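Local coordinates for protein beta sliding clamp (Streptococcus pneumoniae, PDB 2AWA) that probably forms a ring-shaped head-to-tail dimer around DNA that tethers DNA polymerases and other proteins to it and so confers processivity, at residues 45-50 with 84-89; 27-32 with 66-71; 193-198 with 343-348; 369-374 with 382-387. All blocks are in the same frame, centred on the assembly; numbering follows the deposited sequence.

Contact 1: 45-50 with 84-89; sequences TVKIDV and LGSILL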
loop_
_atom_site.group_PDB
_atom_site.type_symbol
_atom_site.label_atom_id
_atom_site.label_comp_id
_atom_site.label_asym_id
_atom_site.label_seq_id
_atom_site.Cartn_x
_atom_site.Cartn_y
_atom_site.Cartn_z
ATOM N N THR B 45 1.612 19.663 15.676
ATOM C CA THR B 45 2.730 19.353 16.539
ATOM C C THR B 45 2.305 18.344 17.576
ATOM O O THR B 45 1.134 18.270 17.902
ATOM C CB THR B 45 3.284 20.631 17.271
ATOM O OG1 THR B 45 2.320 21.137 18.213
ATOM C CG2 THR B 45 3.637 21.708 16.270
ATOM N N VAL B 46 3.257 17.549 18.054
ATOM C CA VAL B 46 3.093 16.834 19.299
ATOM C C VAL B 46 3.676 17.707 20.386
ATOM O O VAL B 46 4.617 18.460 20.137
ATOM C CB VAL B 46 3.754 15.442 19.314
ATOM C CG1 VAL B 46 5.204 15.477 18.820
ATOM C CG2 VAL B 46 3.658 14.820 20.721
ATOM N N LYS B 47 3.068 17.630 21.567
ATOM C CA LYS B 47 3.484 18.380 22.737
ATOM C C LYS B 47 4.061 17.389 23.701
ATOM O O LYS B 47 3.483 16.326 23.908
ATOM C CB LYS B 47 2.288 19.092 23.371
ATOM C CG LYS B 47 2.522 19.669 24.767
ATOM C CD LYS B 47 1.467 20.720 25.071
ATOM C CE LYS B 47 1.100 20.795 26.542
ATOM N NZ LYS B 47 2.223 21.253 27.367
ATOM N N ILE B 48 5.193 17.758 24.296
ATOM C CA ILE B 48 5.983 16.870 25.138
ATOM C C ILE B 48 6.236 17.529 26.480
ATOM O O ILE B 48 7.116 18.389 26.598
ATOM C CB ILE B 48 7.332 16.551 24.475
ATOM C CG1 ILE B 48 7.098 15.856 23.143
ATOM C CG2 ILE B 48 8.202 15.655 25.363
ATOM C CD1 ILE B 48 8.308 15.858 22.288
ATOM N N ASP B 49 5.456 17.128 27.479
ATOM C CA ASP B 49 5.620 17.594 28.850
ATOM C C ASP B 49 6.466 16.597 29.606
ATOM O O ASP B 49 6.209 15.402 29.548
ATOM C CB ASP B 49 4.270 17.713 29.550
ATOM C CG ASP B 49 3.600 19.047 29.302
ATOM O OD1 ASP B 49 4.175 20.087 29.720
ATOM O OD2 ASP B 49 2.493 19.051 28.712
ATOM N N VAL B 50 7.461 17.094 30.327
ATOM C CA VAL B 50 8.389 16.248 31.028
ATOM C C VAL B 50 8.366 16.645 32.479
ATOM O O VAL B 50 8.780 17.747 32.817
ATOM C CB VAL B 50 9.806 16.432 30.488
ATOM C CG1 VAL B 50 10.799 15.590 31.300
ATOM C CG2 VAL B 50 9.849 16.075 29.023
ATOM N N LEU B 84 13.351 18.981 33.759
ATOM C CA LEU B 84 11.937 19.088 33.382
ATOM C C LEU B 84 11.725 20.137 32.288
ATOM O O LEU B 84 12.621 20.928 31.992
ATOM C CB LEU B 84 11.077 19.473 34.596
ATOM C CG LEU B 84 11.274 18.682 35.893
ATOM C CD1 LEU B 84 10.191 19.055 36.923
ATOM C CD2 LEU B 84 11.297 17.171 35.621
ATOM N N GLY B 85 10.528 20.145 31.706
ATOM C CA GLY B 85 10.147 21.199 30.781
ATOM C C GLY B 85 9.151 20.760 29.741
ATOM O O GLY B 85 8.682 19.626 29.756
ATOM N N SER B 86 8.847 21.671 28.823
ATOM C CA SER B 86 7.843 21.445 27.798
ATOM C C SER B 86 8.294 21.944 26.426
ATOM O O SER B 86 8.987 22.957 26.335
ATOM C CB SER B 86 6.572 22.171 28.194
ATOM O OG SER B 86 5.545 21.897 27.270
ATOM N N ILE B 87 7.874 21.258 25.361
ATOM C CA ILE B 87 8.224 21.671 24.002
ATOM C C ILE B 87 7.227 21.119 22.974
ATOM O O ILE B 87 6.538 20.131 23.231
ATOM C CB ILE B 87 9.700 21.212 23.651
ATOM C CG1 ILE B 87 10.311 22.021 22.499
ATOM C CG2 ILE B 87 9.762 19.722 23.346
ATOM C CD1 ILE B 87 10.641 23.431 22.885
ATOM N N LEU B 88 7.168 21.775 21.816
ATOM C CA LEU B 88 6.405 21.306 20.677
ATOM C C LEU B 88 7.311 20.927 19.518
ATOM O O LEU B 88 8.248 21.654 19.210
ATOM C CB LEU B 88 5.489 22.411 20.191
ATOM C CG LEU B 88 4.511 22.906 21.234
ATOM C CD1 LEU B 88 3.552 23.901 20.599
ATOM C CD2 LEU B 88 3.771 21.737 21.851
ATOM N N LEU B 89 7.013 19.806 18.860
ATOM C CA LEU B 89 7.709 19.432 17.632
ATOM C C LEU B 89 6.699 19.042 16.559
ATOM O O LEU B 89 5.639 18.512 16.869
ATOM C CB LEU B 89 8.642 18.271 17.902
ATOM C CG LEU B 89 9.795 18.554 18.863
ATOM C CD1 LEU B 89 10.280 17.290 19.550
ATOM C CD2 LEU B 89 10.922 19.228 18.106
#
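The carbonyl O of Leu89 receives the backbone N of Val46 at 2.8 Å, and CA of Thr45 adds a C-H...O approach to that same O of Leu89 at 3.0 Å. From here an antiparallel ladder runs the length of both strands. Val46 with Leu89, Ile48 with Ile87 and Val50 with Gly85 are hydrogen-bonded pairs, each joined in both directions; Lys47 with Leu88 and Asp49 with Ser86 are the non-hydrogen-bonded pairs between them.

The two faces illustrate how one ladder can carry two chemistries. Beside Val46 and Val50 the contact is aliphatic: CD1 of Ile48 meets CD1 of Leu89 at 3.7 Å, and CB of Ile48 lies 4.2 Å from CG2 of Ile87. On the other face CG of Leu88 stands beside its backbone N (chi1 -59°), which brings CD2 of Leu88 within 3.4 Å of CB of Lys47. The lysine chain bends near its end, and NZ of Lys47 reaches OD2 of Asp49 at 2.6 Å, a salt bridge on the syn side of the carboxylate. OD1 of Asp49 has a long, weak link to OG of Ser86, whose stronger partner is Ser132.

Within the N-terminal domain, strand 54-60 pairs with the far edge of strand 45-50, while Phe94 of helix 91-100 and Phe108 of strand 105-111 both pack on Ile48 and Leu89.

Contact 2: 27-32 with 66-71; sequences LNTTKR and IENFIS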
loop_
_atom_site.group_PDB
_atom_site.type_symbol
_atom_site.label_atom_id
_atom_site.label_comp_id
_atom_site.label_asym_id
_atom_site.label_seq_id
_atom_site.Cartn_x
_atom_site.Cartn_y
_atom_site.Cartn_z
ATOM N N LEU B 27 4.885 7.647 20.610
ATOM C CA LEU B 27 4.683 8.737 19.638
ATOM C C LEU B 27 3.664 8.350 18.556
ATOM O O LEU B 27 2.852 9.192 18.148
ATOM C CB LEU B 27 5.993 9.192 18.995
ATOM C CG LEU B 27 6.968 9.907 19.945
ATOM C CD1 LEU B 27 8.389 9.987 19.377
ATOM C CD2 LEU B 27 6.485 11.302 20.340
ATOM N N ASN B 28 3.703 7.083 18.123
ATOM C CA ASN B 28 2.851 6.594 17.068
ATOM C C ASN B 28 1.414 6.475 17.498
ATOM O O ASN B 28 0.491 6.685 16.701
ATOM C CB ASN B 28 3.359 5.261 16.548
ATOM C CG ASN B 28 4.513 5.421 15.565
ATOM O OD1 ASN B 28 4.635 6.439 14.881
ATOM N ND2 ASN B 28 5.361 4.415 15.494
ATOM N N THR B 29 1.219 6.149 18.766
ATOM C CA THR B 29 -0.095 6.137 19.351
ATOM C C THR B 29 -0.607 7.547 19.420
ATOM O O THR B 29 -1.749 7.798 19.082
ATOM C CB THR B 29 -0.051 5.564 20.761
ATOM O OG1 THR B 29 0.361 4.213 20.680
ATOM C CG2 THR B 29 -1.419 5.606 21.422
ATOM N N THR B 30 0.229 8.471 19.873
ATOM C CA THR B 30 -0.233 9.847 20.040
ATOM C C THR B 30 -0.553 10.485 18.687
ATOM O O THR B 30 -1.524 11.216 18.555
ATOM C CB THR B 30 0.776 10.700 20.817
ATOM O OG1 THR B 30 0.939 10.138 22.126
ATOM C CG2 THR B 30 0.281 12.120 20.958
ATOM N N LYS B 31 0.247 10.156 17.678
ATOM C CA LYS B 31 0.050 10.688 16.342
ATOM C C LYS B 31 -1.323 10.362 15.762
ATOM O O LYS B 31 -1.826 11.067 14.919
ATOM C CB LYS B 31 1.123 10.177 15.386
ATOM C CG LYS B 31 1.371 11.169 14.274
ATOM C CD LYS B 31 1.717 10.540 12.944
ATOM C CE LYS B 31 2.045 11.647 11.914
ATOM N NZ LYS B 31 1.062 12.793 11.903
ATOM N N ARG B 32 -1.930 9.282 16.210
ATOM C CA ARG B 32 -3.251 8.919 15.718
ATOM C C ARG B 32 -4.296 10.029 15.878
ATOM O O ARG B 32 -5.302 10.016 15.177
ATOM C CB ARG B 32 -3.716 7.610 16.359
ATOM C CG ARG B 32 -2.925 6.436 15.829
ATOM C CD ARG B 32 -3.764 5.197 15.705
ATOM N NE ARG B 32 -3.134 4.181 14.857
ATOM C CZ ARG B 32 -2.186 3.326 15.258
ATOM N NH1 ARG B 32 -1.707 3.341 16.508
ATOM N NH2 ARG B 32 -1.702 2.441 14.392
ATOM N N ILE B 66 -5.349 12.830 22.503
ATOM C CA ILE B 66 -4.689 11.716 23.179
ATOM C C ILE B 66 -3.612 12.259 24.116
ATOM O O ILE B 66 -2.803 13.102 23.721
ATOM C CB ILE B 66 -4.053 10.753 22.160
ATOM C CG1 ILE B 66 -5.147 10.040 21.379
ATOM C CG2 ILE B 66 -3.190 9.737 22.856
ATOM C CD1 ILE B 66 -4.637 9.229 20.181
ATOM N N GLU B 67 -3.626 11.782 25.356
ATOM C CA GLU B 67 -2.521 11.985 26.281
ATOM C C GLU B 67 -1.913 10.643 26.621
ATOM O O GLU B 67 -2.477 9.866 27.383
ATOM C CB GLU B 67 -2.983 12.610 27.564
ATOM C CG GLU B 67 -3.672 13.918 27.418
ATOM C CD GLU B 67 -3.883 14.562 28.760
ATOM O OE1 GLU B 67 -3.322 14.029 29.744
ATOM O OE2 GLU B 67 -4.591 15.590 28.834
ATOM N N ASN B 68 -0.753 10.379 26.043
ATOM C CA ASN B 68 -0.020 9.147 26.288
ATOM C C ASN B 68 1.177 9.404 27.208
ATOM O O ASN B 68 2.134 10.073 26.842
ATOM C CB ASN B 68 0.451 8.597 24.953
ATOM C CG ASN B 68 0.814 7.160 25.012
ATOM O OD1 ASN B 68 0.654 6.485 26.033
ATOM N ND2 ASN B 68 1.310 6.668 23.904
ATOM N N PHE B 69 1.101 8.842 28.398
ATOM C CA PHE B 69 2.098 9.036 29.437
ATOM C C PHE B 69 3.082 7.851 29.511
ATOM O O PHE B 69 2.671 6.695 29.537
ATOM C CB PHE B 69 1.327 9.212 30.748
ATOM C CG PHE B 69 2.161 9.196 31.968
ATOM C CD1 PHE B 69 2.930 10.294 32.313
ATOM C CD2 PHE B 69 2.132 8.106 32.825
ATOM C CE1 PHE B 69 3.683 10.305 33.497
ATOM C CE2 PHE B 69 2.870 8.112 34.012
ATOM C CZ PHE B 69 3.648 9.215 34.340
ATOM N N ILE B 70 4.377 8.153 29.526
ATOM C CA ILE B 70 5.418 7.159 29.812
ATOM C C ILE B 70 5.998 7.480 31.175
ATOM O O ILE B 70 6.635 8.503 31.329
ATOM C CB ILE B 70 6.582 7.228 28.783
ATOM C CG1 ILE B 70 6.057 7.169 27.363
ATOM C CG2 ILE B 70 7.583 6.100 29.024
ATOM C CD1 ILE B 70 7.066 7.618 26.318
ATOM N N SER B 71 5.785 6.630 32.166
ATOM C CA SER B 71 6.330 6.897 33.510
ATOM C C SER B 71 7.820 6.522 33.631
ATOM O O SER B 71 8.280 5.530 33.050
ATOM C CB SER B 71 5.555 6.147 34.585
ATOM O OG SER B 71 6.184 4.923 34.884
#
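This is helix-on-sheet packing inside the N-terminal domain: the C-terminal part of helix 20-31 lies against strand 64-71, and Thr29 and Thr30 meet Ile66 and Asn68 without a single hydrogen bond passing between the segments. The local axes run nearly antiparallel, 169° between their directions, and approach to 8.2 Å.

Two inward-pointing strand residues do the touching. Ile66 sends its long branch to the helix backbone, where CD1 of Ile66 rests 3.4 Å from the carbonyl O of Thr29, and its shorter branch, CG2, sits 4.1 Å from CA of Thr30. Asn68, two residues on and on the same face, extends its amide with CG opposite the backbone N (chi1 -161°). Its CB comes within 3.3 Å of OG1 of Thr30, and its ND2 lies 3.6 Å from CB of Thr29, the two side chains crossing at about a right angle.

Two of the polar ends find their partner just outside the segments: ND2 of Asn68 and OG1 of Thr30 both bond to the carbonyl O of Ala26, one turn back in the helix. An amide from the sheet and a hydroxyl from the helix thus share one acceptor, which ties the strand to the helix and helps fix the rotation of the amide.

Leu57 of strand 54-60 packs on Thr30, Val226 of helix 217-226 touches both Thr29 and Ile66, and strand 250-255 runs antiparallel along the other edge of strand 64-71.

Contact 3: 193-198 with 343-348; sequences DSHRLS and PTYLID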
loop_
_atom_site.group_PDB
_atom_site.type_symbol
_atom_site.label_atom_id
_atom_site.label_comp_id
_atom_site.label_asym_id
_atom_site.label_seq_id
_atom_site.Cartn_x
_atom_site.Cartn_y
_atom_site.Cartn_z
ATOM N N ASP B 193 -27.499 5.310 8.395
ATOM C CA ASP B 193 -27.283 6.415 7.464
ATOM C C ASP B 193 -28.554 6.714 6.707
ATOM O O ASP B 193 -28.511 7.313 5.643
ATOM C CB ASP B 193 -26.129 6.109 6.511
ATOM C CG ASP B 193 -26.378 4.907 5.630
ATOM O OD1 ASP B 193 -27.424 4.231 5.777
ATOM O OD2 ASP B 193 -25.495 4.637 4.784
ATOM N N SER B 194 -29.681 6.264 7.271
ATOM C CA SER B 194 -31.006 6.390 6.681
ATOM C C SER B 194 -31.273 5.359 5.583
ATOM O O SER B 194 -32.386 5.250 5.155
ATOM C CB SER B 194 -31.266 7.816 6.162
ATOM O OG SER B 194 -30.816 7.990 4.812
ATOM N N HIS B 195 -30.269 4.621 5.112
ATOM C CA HIS B 195 -30.490 3.581 4.073
ATOM C C HIS B 195 -30.377 2.177 4.626
ATOM O O HIS B 195 -31.096 1.282 4.204
ATOM C CB HIS B 195 -29.529 3.763 2.914
ATOM C CG HIS B 195 -29.698 5.085 2.228
ATOM N ND1 HIS B 195 -30.756 5.357 1.385
ATOM C CD2 HIS B 195 -28.973 6.226 2.305
ATOM C CE1 HIS B 195 -30.656 6.599 0.952
ATOM N NE2 HIS B 195 -29.585 7.148 1.497
ATOM N N ARG B 196 -29.468 2.008 5.578
ATOM C CA ARG B 196 -29.248 0.746 6.254
ATOM C C ARG B 196 -28.923 1.049 7.705
ATOM O O ARG B 196 -28.582 2.201 8.044
ATOM C CB ARG B 196 -28.126 -0.057 5.587
ATOM C CG ARG B 196 -26.889 0.731 5.241
ATOM C CD ARG B 196 -25.901 0.866 6.404
ATOM N NE ARG B 196 -24.751 1.620 5.932
ATOM C CZ ARG B 196 -23.760 1.136 5.187
ATOM N NH1 ARG B 196 -23.704 -0.141 4.862
ATOM N NH2 ARG B 196 -22.808 1.952 4.789
ATOM N N LEU B 197 -29.060 0.027 8.556
ATOM C CA LEU B 197 -28.948 0.219 10.007
ATOM C C LEU B 197 -28.310 -0.950 10.726
ATOM O O LEU B 197 -28.500 -2.097 10.348
ATOM C CB LEU B 197 -30.330 0.525 10.600
ATOM C CG LEU B 197 -30.524 0.706 12.115
ATOM C CD1 LEU B 197 -31.737 1.578 12.392
ATOM C CD2 LEU B 197 -30.697 -0.629 12.838
ATOM N N SER B 198 -27.570 -0.644 11.789
ATOM C CA SER B 198 -26.990 -1.673 12.630
ATOM C C SER B 198 -27.249 -1.458 14.122
ATOM O O SER B 198 -27.068 -0.380 14.662
ATOM C CB SER B 198 -25.492 -1.757 12.383
ATOM O OG SER B 198 -25.024 -2.988 12.866
ATOM N N PRO B 343 -25.639 -3.855 -3.338
ATOM C CA PRO B 343 -24.896 -4.994 -2.830
ATOM C C PRO B 343 -23.803 -4.613 -1.821
ATOM O O PRO B 343 -23.391 -5.467 -1.025
ATOM C CB PRO B 343 -24.288 -5.602 -4.092
ATOM C CG PRO B 343 -24.158 -4.460 -5.046
ATOM C CD PRO B 343 -25.366 -3.607 -4.769
ATOM N N THR B 344 -23.360 -3.359 -1.820
ATOM C CA THR B 344 -22.310 -2.937 -0.902
ATOM C C THR B 344 -22.843 -3.033 0.522
ATOM O O THR B 344 -22.126 -3.483 1.408
ATOM C CB THR B 344 -21.800 -1.518 -1.205
ATOM O OG1 THR B 344 -21.212 -1.476 -2.513
ATOM C CG2 THR B 344 -20.771 -1.080 -0.215
ATOM N N TYR B 345 -24.107 -2.665 0.725
ATOM C CA TYR B 345 -24.724 -2.733 2.048
ATOM C C TYR B 345 -24.795 -4.156 2.586
ATOM O O TYR B 345 -24.566 -4.386 3.774
ATOM C CB TYR B 345 -26.156 -2.172 2.028
ATOM C CG TYR B 345 -26.302 -0.700 1.704
ATOM C CD1 TYR B 345 -25.283 0.217 1.979
ATOM C CD2 TYR B 345 -27.490 -0.212 1.147
ATOM C CE1 TYR B 345 -25.424 1.555 1.661
ATOM C CE2 TYR B 345 -27.647 1.129 0.841
ATOM C CZ TYR B 345 -26.599 2.015 1.096
ATOM O OH TYR B 345 -26.740 3.362 0.822
ATOM N N LEU B 346 -25.190 -5.090 1.730
ATOM C CA LEU B 346 -25.250 -6.492 2.102
ATOM C C LEU B 346 -23.846 -6.977 2.481
ATOM O O LEU B 346 -23.666 -7.605 3.512
ATOM C CB LEU B 346 -25.810 -7.350 0.937
ATOM C CG LEU B 346 -25.966 -8.855 1.229
ATOM C CD1 LEU B 346 -26.547 -9.099 2.616
ATOM C CD2 LEU B 346 -26.818 -9.532 0.181
ATOM N N ILE B 347 -22.862 -6.675 1.636
ATOM C CA ILE B 347 -21.475 -7.030 1.909
ATOM C C ILE B 347 -20.990 -6.474 3.264
ATOM O O ILE B 347 -20.344 -7.180 4.021
ATOM C CB ILE B 347 -20.551 -6.541 0.777
ATOM C CG1 ILE B 347 -20.780 -7.367 -0.496
ATOM C CG2 ILE B 347 -19.103 -6.667 1.174
ATOM C CD1 ILE B 347 -20.358 -6.659 -1.781
ATOM N N ASP B 348 -21.289 -5.206 3.541
ATOM C CA ASP B 348 -20.874 -4.560 4.778
ATOM C C ASP B 348 -21.457 -5.350 5.936
ATOM O O ASP B 348 -20.729 -5.724 6.863
ATOM C CB ASP B 348 -21.367 -3.109 4.860
ATOM C CG ASP B 348 -20.597 -2.153 3.951
ATOM O OD1 ASP B 348 -19.486 -2.500 3.499
ATOM O OD2 ASP B 348 -21.106 -1.027 3.701
HETATM O O HOH W 1 -25.328 4.710 2.333
HETATM O O HOH W 2 -25.240 -2.371 5.625
#
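Arg196 folds over Tyr345 and touches it twice, first with its aliphatic stem and then with its charged end. CG of Arg196 lies over the phenol face, 3.9 Å from the ring centroid in a CH-pi contact. Beyond it the chain bends at chi2 (85°) and then runs on extended toward the helix, bringing the guanidinium's own face above CD1 of Tyr345, with NH1 of Arg196 3.3 Å from that CD1. The two planes stand 58° apart, so they do not stack in parallel.

In the guanidinium plane, NH1 of Arg196 makes a fairly straight salt bridge of 3.0 Å to OD2 of Asp348, which accepts on its anti lone pair, and a water joins NH1 to the carbonyl O of Tyr345. This is a bridge between domains: strand 196-203 belongs to the central domain and helix 343-351 to the C-terminal one, a junction that in relatives serves as a docking site for partner proteins.

Asp193 shapes the loop as an Asx turn, its OD1 accepting from N of His195 at 2.9 Å and from N of Arg196 at 3.0 Å. Its OD2 adds a weak bond to NE of Arg196 and is linked through another water to OH of Tyr345. That hydroxyl also lies against CB of His195, at 3.5 Å.

Contact 4: 369-374 with 382-387; sequences FTLVPA and QLITPV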
loop_
_atom_site.group_PDB
_atom_site.type_symbol
_atom_site.label_atom_id
_atom_site.label_comp_id
_atom_site.label_asym_id
_atom_site.label_seq_id
_atom_site.Cartn_x
_atom_site.Cartn_y
_atom_site.Cartn_z
ATOM N N PHE B 369 -35.412 -5.061 4.800
ATOM C CA PHE B 369 -35.282 -6.429 5.277
ATOM C C PHE B 369 -34.246 -6.573 6.414
ATOM O O PHE B 369 -33.408 -5.707 6.584
ATOM C CB PHE B 369 -35.022 -7.372 4.102
ATOM C CG PHE B 369 -33.781 -7.095 3.329
ATOM C CD1 PHE B 369 -32.588 -7.726 3.658
ATOM C CD2 PHE B 369 -33.814 -6.291 2.194
ATOM C CE1 PHE B 369 -31.414 -7.513 2.884
ATOM C CE2 PHE B 369 -32.643 -6.074 1.412
ATOM C CZ PHE B 369 -31.457 -6.680 1.761
ATOM N N THR B 370 -34.329 -7.637 7.214
ATOM C CA THR B 370 -33.409 -7.795 8.358
ATOM C C THR B 370 -32.368 -8.893 8.131
ATOM O O THR B 370 -32.629 -9.832 7.408
ATOM C CB THR B 370 -34.154 -8.133 9.652
ATOM O OG1 THR B 370 -34.866 -9.356 9.486
ATOM C CG2 THR B 370 -35.121 -7.049 10.011
ATOM N N LEU B 371 -31.200 -8.766 8.762
ATOM C CA LEU B 371 -30.190 -9.827 8.762
ATOM C C LEU B 371 -29.676 -10.042 10.173
ATOM O O LEU B 371 -29.238 -9.082 10.811
ATOM C CB LEU B 371 -28.969 -9.465 7.930
ATOM C CG LEU B 371 -29.026 -9.050 6.478
ATOM C CD1 LEU B 371 -29.422 -7.580 6.331
ATOM C CD2 LEU B 371 -27.657 -9.290 5.907
ATOM N N VAL B 372 -29.664 -11.299 10.616
ATOM C CA VAL B 372 -29.099 -11.690 11.917
ATOM C C VAL B 372 -28.142 -12.864 11.741
ATOM O O VAL B 372 -28.264 -13.629 10.785
ATOM C CB VAL B 372 -30.193 -12.124 12.946
ATOM C CG1 VAL B 372 -31.211 -11.011 13.163
ATOM C CG2 VAL B 372 -30.898 -13.377 12.484
ATOM N N PRO B 373 -27.187 -13.011 12.665
ATOM C CA PRO B 373 -26.418 -14.238 12.666
ATOM C C PRO B 373 -27.298 -15.403 13.074
ATOM O O PRO B 373 -28.082 -15.298 14.028
ATOM C CB PRO B 373 -25.308 -13.984 13.693
ATOM C CG PRO B 373 -25.754 -12.840 14.501
ATOM C CD PRO B 373 -26.757 -12.070 13.707
ATOM N N ALA B 374 -27.174 -16.499 12.331
ATOM C CA ALA B 374 -27.997 -17.681 12.556
ATOM C C ALA B 374 -27.423 -18.552 13.664
ATOM O O ALA B 374 -26.194 -18.697 13.793
ATOM C CB ALA B 374 -28.129 -18.480 11.274
ATOM N N GLN B 382 -29.513 -6.159 11.911
ATOM C CA GLN B 382 -29.257 -5.173 10.871
ATOM C C GLN B 382 -30.443 -5.066 9.943
ATOM O O GLN B 382 -31.240 -5.992 9.848
ATOM C CB GLN B 382 -28.014 -5.537 10.070
ATOM C CG GLN B 382 -26.771 -5.592 10.903
ATOM C CD GLN B 382 -25.567 -6.020 10.113
ATOM O OE1 GLN B 382 -25.017 -5.246 9.340
ATOM N NE2 GLN B 382 -25.139 -7.260 10.311
ATOM N N LEU B 383 -30.522 -3.920 9.264
ATOM C CA LEU B 383 -31.599 -3.568 8.338
ATOM C C LEU B 383 -31.022 -2.962 7.066
ATOM O O LEU B 383 -30.079 -2.191 7.124
ATOM C CB LEU B 383 -32.511 -2.495 8.931
ATOM C CG LEU B 383 -33.608 -2.852 9.887
ATOM C CD1 LEU B 383 -34.284 -1.573 10.322
ATOM C CD2 LEU B 383 -34.595 -3.770 9.219
ATOM N N ILE B 384 -31.653 -3.275 5.943
ATOM C CA ILE B 384 -31.270 -2.751 4.655
ATOM C C ILE B 384 -32.518 -2.403 3.874
ATOM O O ILE B 384 -33.418 -3.230 3.706
ATOM C CB ILE B 384 -30.462 -3.771 3.843
ATOM C CG1 ILE B 384 -29.112 -4.003 4.508
ATOM C CG2 ILE B 384 -30.243 -3.255 2.444
ATOM C CD1 ILE B 384 -28.315 -5.113 3.884
ATOM N N THR B 385 -32.559 -1.173 3.388
ATOM C CA THR B 385 -33.698 -0.686 2.640
ATOM C C THR B 385 -33.453 -1.060 1.211
ATOM O O THR B 385 -32.391 -0.786 0.698
ATOM C CB THR B 385 -33.849 0.828 2.754
ATOM O OG1 THR B 385 -33.944 1.197 4.143
ATOM C CG2 THR B 385 -35.095 1.277 2.030
ATOM N N PRO B 386 -34.417 -1.737 0.580
ATOM C CA PRO B 386 -34.275 -2.070 -0.820
ATOM C C PRO B 386 -34.596 -0.887 -1.718
ATOM O O PRO B 386 -35.028 0.164 -1.249
ATOM C CB PRO B 386 -35.307 -3.176 -1.016
ATOM C CG PRO B 386 -36.358 -2.858 -0.078
ATOM C CD PRO B 386 -35.685 -2.243 1.123
ATOM N N VAL B 387 -34.394 -1.109 -3.005
ATOM C CA VAL B 387 -34.597 -0.127 -4.034
ATOM C C VAL B 387 -35.786 -0.518 -4.910
ATOM O O VAL B 387 -35.820 -1.629 -5.458
ATOM C CB VAL B 387 -33.349 -0.057 -4.924
ATOM C CG1 VAL B 387 -33.634 0.697 -6.227
ATOM C CG2 VAL B 387 -32.228 0.584 -4.151
HETATM O O HOH W 3 -26.708 -8.923 12.133
#
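Phe369 and Ile384 form a hydrogen-bonded antiparallel pair whose side chains lie side by side, the phenyl ring leaning across its neighbour. With chi1 at 61°, CG of Phe369 sits between its backbone N and carbonyl carbon, and the ring tips toward the other strand. CB of Ile384 then lies over one ring face, 4.0 Å from the centroid, and CG2 of Ile384 touches CZ of Phe369 at 3.7 Å.

The other branch of Ile384 goes the opposite way along the sheet: its CD1 meets CD1 of Leu371 at 3.6 Å, a diagonal contact reached because Leu371 turns its end toward the hairpin partner (chi2 80°). Ile384 is thus wedged between a ring and a leucine. On the reverse face, CG2 of Thr370 and CD2 of Leu383 run alongside each other, 3.4 Å apart.

Leu371 and Gln382 are the next hydrogen-bonded pair, N of Leu371 bonding to O of Gln382 at 3.0 Å. N of Gln382 bonds back to O of Leu371, and a water adds a second link from NE2 of Gln382 to that same O; NE2 also bonds to O of Ser349.

This C-terminal hairpin is flanked by strand 357-362 on one edge and strand 196-203 on the other, while helix 343-351 packs against Leu371 and Ile384.

In the fold
Contacts 1 and 2 both reach one sheet, which runs from the N-terminal into the central domain, their centres about 12 Å apart. Contacts 3 and 4, about 8 Å apart between centres, share another sheet across the chain's centre, where N of Leu197 meets O of Leu383 and CD1 of Leu346 packs on CD2 of Leu371. The chemistry follows position. The two strand pairings rest on backbone ladders, contact 4 fully buried and contact 1 with a face that mixes a buried leucine with partly exposed polar residues. Contact 2 is buried helix-on-sheet packing with no direct polar bond between its segments. Contact 3, at the surface, replaces the ladder with charge, an aromatic face and waters. Helix 343-351 serves both contacts 3 and 4.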